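PDB 1NRF: regulatory protein BlaR1 from Bacillus licheniformis, which probably senses beta-lactam antibiotics by becoming acylated in its extracellular C-terminal domain and relays the signal across the membrane to the cytoplasm. Local coordinates for residues F13-S25 with F40-R52. Numbering follows the deposited sequence.
Sequences FLPGTNVEYEDYS and FNSNRKKYTIYNR
Strand 18-21 runs parallel to strand 46-50, their axes 4.6 Å apart at closest, and forms one outer edge of the mixed sheet in this penicillin-binding sensor domain. Backbone bonds alternate across the pair: Asn18 N donates to Lys45 O, Asn18 O accepts from Tyr47 N, and the pattern recurs two residues on with Glu20, Tyr47 and Ile49. In a parallel pair, side chains in register share a face, and here Val19 and Tyr21 lie with Tyr47 and Ile49. The chain before the strand curls back over that face, where Phe13 points its edge at the face of Tyr47 in a T-shaped stack, centroids 5.0 Å apart and planes at 69°; Phe40 CD2 covers the opposite face. Leu14 N donates almost straight to Tyr47 OH (2.9 Å, 169°), while Asn163 of helix 158-170 also bonds that hydroxyl, so two partners fix the ring's far end. On the other face Glu20 OE1 takes a weak bond from Thr48 OG1; just past the strand, Glu22 OE2 forms a salt bridge with Lys254. Tyr50, its CG turned anti to the backbone N (chi1 163°), sets one face of its ring against the backbone N atoms of Tyr24 and Ser25, and Tyr50 OH donates to Ser25 OG at 2.8 Å.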
loop_
_atom_site.group_PDB
_atom_site.type_symbol
_atom_site.label_atom_id
_atom_site.label_comp_id
_atom_site.label_asym_id
_atom_site.label_seq_id
_atom_site.Cartn_x
_atom_site.Cartn_y
_atom_site.Cartn_z
ATOM N N PHE A 13 -3.340 5.382 15.977
ATOM C CA PHE A 13 -2.471 5.528 17.186
ATOM C C PHE A 13 -2.670 4.377 18.159
ATOM O O PHE A 13 -3.491 4.455 19.075
ATOM C CB PHE A 13 -2.760 6.862 17.886
ATOM C CG PHE A 13 -2.230 8.059 17.146
ATOM C CD1 PHE A 13 -2.926 9.261 17.155
ATOM C CD2 PHE A 13 -1.036 7.976 16.431
ATOM C CE1 PHE A 13 -2.445 10.361 16.465
ATOM C CE2 PHE A 13 -0.547 9.065 15.740
ATOM C CZ PHE A 13 -1.252 10.265 15.754
ATOM N N LEU A 14 -1.903 3.313 17.948
ATOM C CA LEU A 14 -1.973 2.117 18.777
ATOM C C LEU A 14 -1.883 2.432 20.272
ATOM O O LEU A 14 -1.179 3.354 20.689
ATOM C CB LEU A 14 -0.841 1.160 18.391
ATOM C CG LEU A 14 -0.685 0.899 16.892
ATOM C CD1 LEU A 14 0.548 0.049 16.649
ATOM C CD2 LEU A 14 -1.942 0.226 16.354
ATOM N N PRO A 15 -2.605 1.668 21.101
ATOM C CA PRO A 15 -2.553 1.920 22.544
ATOM C C PRO A 15 -1.173 1.590 23.101
ATOM O O PRO A 15 -0.635 0.512 22.851
ATOM C CB PRO A 15 -3.641 1.003 23.094
ATOM C CG PRO A 15 -3.621 -0.155 22.128
ATOM C CD PRO A 15 -3.509 0.546 20.789
ATOM N N GLY A 16 -0.608 2.529 23.851
ATOM C CA GLY A 16 0.706 2.326 24.429
ATOM C C GLY A 16 1.801 2.889 23.549
ATOM O O GLY A 16 2.844 2.257 23.387
ATOM N N THR A 17 1.569 4.077 22.989
ATOM C CA THR A 17 2.534 4.728 22.100
ATOM C C THR A 17 2.610 6.237 22.337
ATOM O O THR A 17 1.882 6.777 23.169
ATOM C CB THR A 17 2.161 4.501 20.605
ATOM O OG1 THR A 17 0.859 5.042 20.342
ATOM C CG2 THR A 17 2.158 3.015 20.266
ATOM N N ASN A 18 3.506 6.903 21.605
ATOM C CA ASN A 18 3.673 8.354 21.694
ATOM C C ASN A 18 3.867 8.929 20.282
ATOM O O ASN A 18 4.334 8.241 19.375
ATOM C CB ASN A 18 4.852 8.713 22.619
ATOM C CG ASN A 18 6.210 8.562 21.953
ATOM O OD1 ASN A 18 6.690 9.478 21.280
ATOM N ND2 ASN A 18 6.839 7.405 22.142
ATOM N N VAL A 19 3.490 10.188 20.095
ATOM C CA VAL A 19 3.590 10.822 18.788
ATOM C C VAL A 19 4.506 12.045 18.749
ATOM O O VAL A 19 4.589 12.810 19.706
ATOM C CB VAL A 19 2.183 11.230 18.283
ATOM C CG1 VAL A 19 2.273 11.886 16.918
ATOM C CG2 VAL A 19 1.295 10.004 18.219
ATOM N N GLU A 20 5.188 12.207 17.621
ATOM C CA GLU A 20 6.102 13.322 17.389
ATOM C C GLU A 20 5.709 13.978 16.065
ATOM O O GLU A 20 5.235 13.312 15.146
ATOM C CB GLU A 20 7.539 12.802 17.304
ATOM C CG GLU A 20 8.604 13.865 17.126
ATOM C CD GLU A 20 9.996 13.264 16.974
ATOM O OE1 GLU A 20 10.237 12.566 15.960
ATOM O OE2 GLU A 20 10.844 13.482 17.869
ATOM N N TYR A 21 5.897 15.282 15.967
ATOM C CA TYR A 21 5.548 15.980 14.744
ATOM C C TYR A 21 6.768 16.647 14.128
ATOM O O TYR A 21 7.625 17.170 14.838
ATOM C CB TYR A 21 4.467 17.014 15.038
ATOM C CG TYR A 21 3.151 16.389 15.422
ATOM C CD1 TYR A 21 2.234 15.992 14.446
ATOM C CD2 TYR A 21 2.834 16.145 16.760
ATOM C CE1 TYR A 21 1.040 15.367 14.787
ATOM C CE2 TYR A 21 1.643 15.517 17.108
ATOM C CZ TYR A 21 0.752 15.132 16.115
ATOM O OH TYR A 21 -0.421 14.505 16.446
ATOM N N GLU A 22 6.852 16.603 12.803
ATOM C CA GLU A 22 7.962 17.216 12.088
ATOM C C GLU A 22 7.495 17.855 10.798
ATOM O O GLU A 22 6.390 17.590 10.321
ATOM C CB GLU A 22 9.050 16.189 11.795
ATOM C CG GLU A 22 9.817 15.779 13.028
ATOM C CD GLU A 22 10.939 14.819 12.717
ATOM O OE1 GLU A 22 11.764 15.138 11.835
ATOM O OE2 GLU A 22 10.998 13.749 13.360
ATOM N N ASP A 23 8.345 18.704 10.238
ATOM C CA ASP A 23 8.013 19.403 9.006
ATOM C C ASP A 23 8.855 18.886 7.846
ATOM O O ASP A 23 10.081 18.942 7.889
ATOM C CB ASP A 23 8.242 20.908 9.185
ATOM C CG ASP A 23 7.699 21.717 8.032
ATOM O OD1 ASP A 23 7.921 22.942 8.006
ATOM O OD2 ASP A 23 7.044 21.126 7.151
ATOM N N TYR A 24 8.186 18.382 6.813
ATOM C CA TYR A 24 8.871 17.861 5.643
ATOM C C TYR A 24 8.332 18.502 4.375
ATOM O O TYR A 24 8.517 17.984 3.272
ATOM C CB TYR A 24 8.703 16.350 5.568
ATOM C CG TYR A 24 9.211 15.614 6.782
ATOM C CD1 TYR A 24 10.550 15.683 7.158
ATOM C CD2 TYR A 24 8.355 14.826 7.542
ATOM C CE1 TYR A 24 11.025 14.973 8.264
ATOM C CE2 TYR A 24 8.814 14.117 8.644
ATOM C CZ TYR A 24 10.145 14.192 8.999
ATOM O OH TYR A 24 10.581 13.471 10.083
ATOM N N SER A 25 7.663 19.637 4.547
ATOM C CA SER A 25 7.090 20.392 3.438
ATOM C C SER A 25 7.993 20.442 2.212
ATOM O O SER A 25 7.568 20.111 1.104
ATOM C CB SER A 25 6.793 21.829 3.879
ATOM O OG SER A 25 5.771 21.867 4.851
ATOM N N PHE A 40 6.424 4.890 11.749
ATOM C CA PHE A 40 6.270 4.251 13.052
ATOM C C PHE A 40 7.473 3.414 13.469
ATOM O O PHE A 40 7.830 2.440 12.797
ATOM C CB PHE A 40 5.011 3.377 13.083
ATOM C CG PHE A 40 4.768 2.704 14.416
ATOM C CD1 PHE A 40 4.975 1.327 14.569
ATOM C CD2 PHE A 40 4.355 3.448 15.521
ATOM C CE1 PHE A 40 4.774 0.707 15.807
ATOM C CE2 PHE A 40 4.153 2.838 16.758
ATOM C CZ PHE A 40 4.364 1.459 16.902
ATOM N N ASN A 41 8.087 3.807 14.587
ATOM C CA ASN A 41 9.245 3.111 15.147
ATOM C C ASN A 41 8.736 2.064 16.146
ATOM O O ASN A 41 8.267 2.407 17.229
ATOM C CB ASN A 41 10.161 4.112 15.859
ATOM C CG ASN A 41 11.500 3.509 16.255
ATOM O OD1 ASN A 41 11.572 2.356 16.687
ATOM N ND2 ASN A 41 12.568 4.295 16.123
ATOM N N SER A 42 8.841 0.794 15.776
ATOM C CA SER A 42 8.365 -0.304 16.615
ATOM C C SER A 42 8.985 -0.339 18.002
ATOM O O SER A 42 8.275 -0.407 19.007
ATOM C CB SER A 42 8.609 -1.648 15.922
ATOM O OG SER A 42 7.951 -1.708 14.668
ATOM N N ASN A 43 10.313 -0.307 18.048
ATOM C CA ASN A 43 11.039 -0.337 19.313
ATOM C C ASN A 43 10.724 0.857 20.197
ATOM O O ASN A 43 10.518 0.714 21.397
ATOM C CB ASN A 43 12.551 -0.379 19.067
ATOM C CG ASN A 43 13.003 -1.671 18.438
ATOM O OD1 ASN A 43 12.249 -2.641 18.382
ATOM N ND2 ASN A 43 14.249 -1.700 17.967
ATOM N N ARG A 44 10.702 2.040 19.603
ATOM C CA ARG A 44 10.423 3.257 20.347
ATOM C C ARG A 44 8.923 3.512 20.451
ATOM O O ARG A 44 8.499 4.478 21.096
ATOM C CB ARG A 44 11.100 4.449 19.664
ATOM C CG ARG A 44 12.625 4.369 19.610
ATOM C CD ARG A 44 13.266 4.596 20.981
ATOM N NE ARG A 44 13.001 5.939 21.503
ATOM C CZ ARG A 44 13.429 7.065 20.936
ATOM N NH1 ARG A 44 14.153 7.027 19.822
ATOM N NH2 ARG A 44 13.123 8.234 21.482
ATOM N N LYS A 45 8.122 2.644 19.827
ATOM C CA LYS A 45 6.665 2.795 19.829
ATOM C C LYS A 45 6.361 4.272 19.580
ATOM O O LYS A 45 5.506 4.863 20.239
ATOM C CB LYS A 45 6.074 2.376 21.179
ATOM C CG LYS A 45 6.461 0.983 21.639
ATOM C CD LYS A 45 5.710 0.602 22.905
ATOM C CE LYS A 45 6.312 -0.630 23.581
ATOM N NZ LYS A 45 6.264 -1.876 22.752
ATOM N N LYS A 46 7.080 4.866 18.638
ATOM C CA LYS A 46 6.898 6.273 18.326
ATOM C C LYS A 46 6.480 6.556 16.886
ATOM O O LYS A 46 6.991 5.964 15.932
ATOM C CB LYS A 46 8.183 7.047 18.610
ATOM C CG LYS A 46 8.073 8.543 18.303
ATOM C CD LYS A 46 9.430 9.156 17.989
ATOM C CE LYS A 46 10.453 8.852 19.070
ATOM N NZ LYS A 46 10.024 9.354 20.405
ATOM N N TYR A 47 5.539 7.478 16.748
ATOM C CA TYR A 47 5.074 7.897 15.443
ATOM C C TYR A 47 5.710 9.239 15.152
ATOM O O TYR A 47 5.766 10.112 16.026
ATOM C CB TYR A 47 3.562 8.110 15.407
ATOM C CG TYR A 47 2.706 6.875 15.535
ATOM C CD1 TYR A 47 2.149 6.523 16.761
ATOM C CD2 TYR A 47 2.382 6.109 14.412
ATOM C CE1 TYR A 47 1.284 5.455 16.874
ATOM C CE2 TYR A 47 1.509 5.030 14.514
ATOM C CZ TYR A 47 0.960 4.714 15.751
ATOM O OH TYR A 47 0.055 3.692 15.870
ATOM N N THR A 48 6.204 9.398 13.933
ATOM C CA THR A 48 6.763 10.667 13.511
ATOM C C THR A 48 5.885 11.026 12.327
ATOM O O THR A 48 5.852 10.296 11.330
ATOM C CB THR A 48 8.211 10.545 13.045
ATOM O OG1 THR A 48 9.013 10.015 14.105
ATOM C CG2 THR A 48 8.751 11.919 12.658
ATOM N N ILE A 49 5.144 12.120 12.436
ATOM C CA ILE A 49 4.284 12.492 11.332
ATOM C C ILE A 49 4.269 13.945 10.929
ATOM O O ILE A 49 4.321 14.848 11.759
ATOM C CB ILE A 49 2.819 12.054 11.572
ATOM C CG1 ILE A 49 2.322 12.568 12.915
ATOM C CG2 ILE A 49 2.716 10.541 11.498
ATOM C CD1 ILE A 49 0.911 12.099 13.238
ATOM N N TYR A 50 4.199 14.138 9.617
ATOM C CA TYR A 50 4.138 15.453 9.016
ATOM C C TYR A 50 2.719 15.647 8.480
ATOM O O TYR A 50 2.181 14.763 7.795
ATOM C CB TYR A 50 5.157 15.563 7.873
ATOM C CG TYR A 50 4.887 16.718 6.943
ATOM C CD1 TYR A 50 4.578 16.493 5.604
ATOM C CD2 TYR A 50 4.855 18.028 7.418
ATOM C CE1 TYR A 50 4.234 17.537 4.762
ATOM C CE2 TYR A 50 4.512 19.086 6.581
ATOM C CZ TYR A 50 4.199 18.832 5.254
ATOM O OH TYR A 50 3.830 19.865 4.426
ATOM N N ASN A 51 2.129 16.800 8.807
ATOM C CA ASN A 51 0.778 17.172 8.386
ATOM C C ASN A 51 -0.260 16.222 8.978
ATOM O O ASN A 51 -0.744 15.319 8.293
ATOM C CB ASN A 51 0.686 17.153 6.860
ATOM C CG ASN A 51 -0.548 17.852 6.340
ATOM O OD1 ASN A 51 -1.519 18.048 7.067
ATOM N ND2 ASN A 51 -0.522 18.220 5.067
ATOM N N ARG A 52 -0.609 16.445 10.244
ATOM C CA ARG A 52 -1.567 15.601 10.945
ATOM C C ARG A 52 -2.923 15.460 10.252
ATOM O O ARG A 52 -3.545 14.392 10.292
ATOM C CB ARG A 52 -1.783 16.115 12.375
ATOM C CG ARG A 52 -2.463 15.079 13.271
ATOM C CD ARG A 52 -2.698 15.549 14.697
ATOM N NE ARG A 52 -3.227 14.462 15.527
ATOM C CZ ARG A 52 -4.402 13.865 15.335
ATOM N NH1 ARG A 52 -5.190 14.246 14.338
ATOM N NH2 ARG A 52 -4.788 12.876 16.130
HETATM O O HOH W 1 3.525 19.105 10.582
#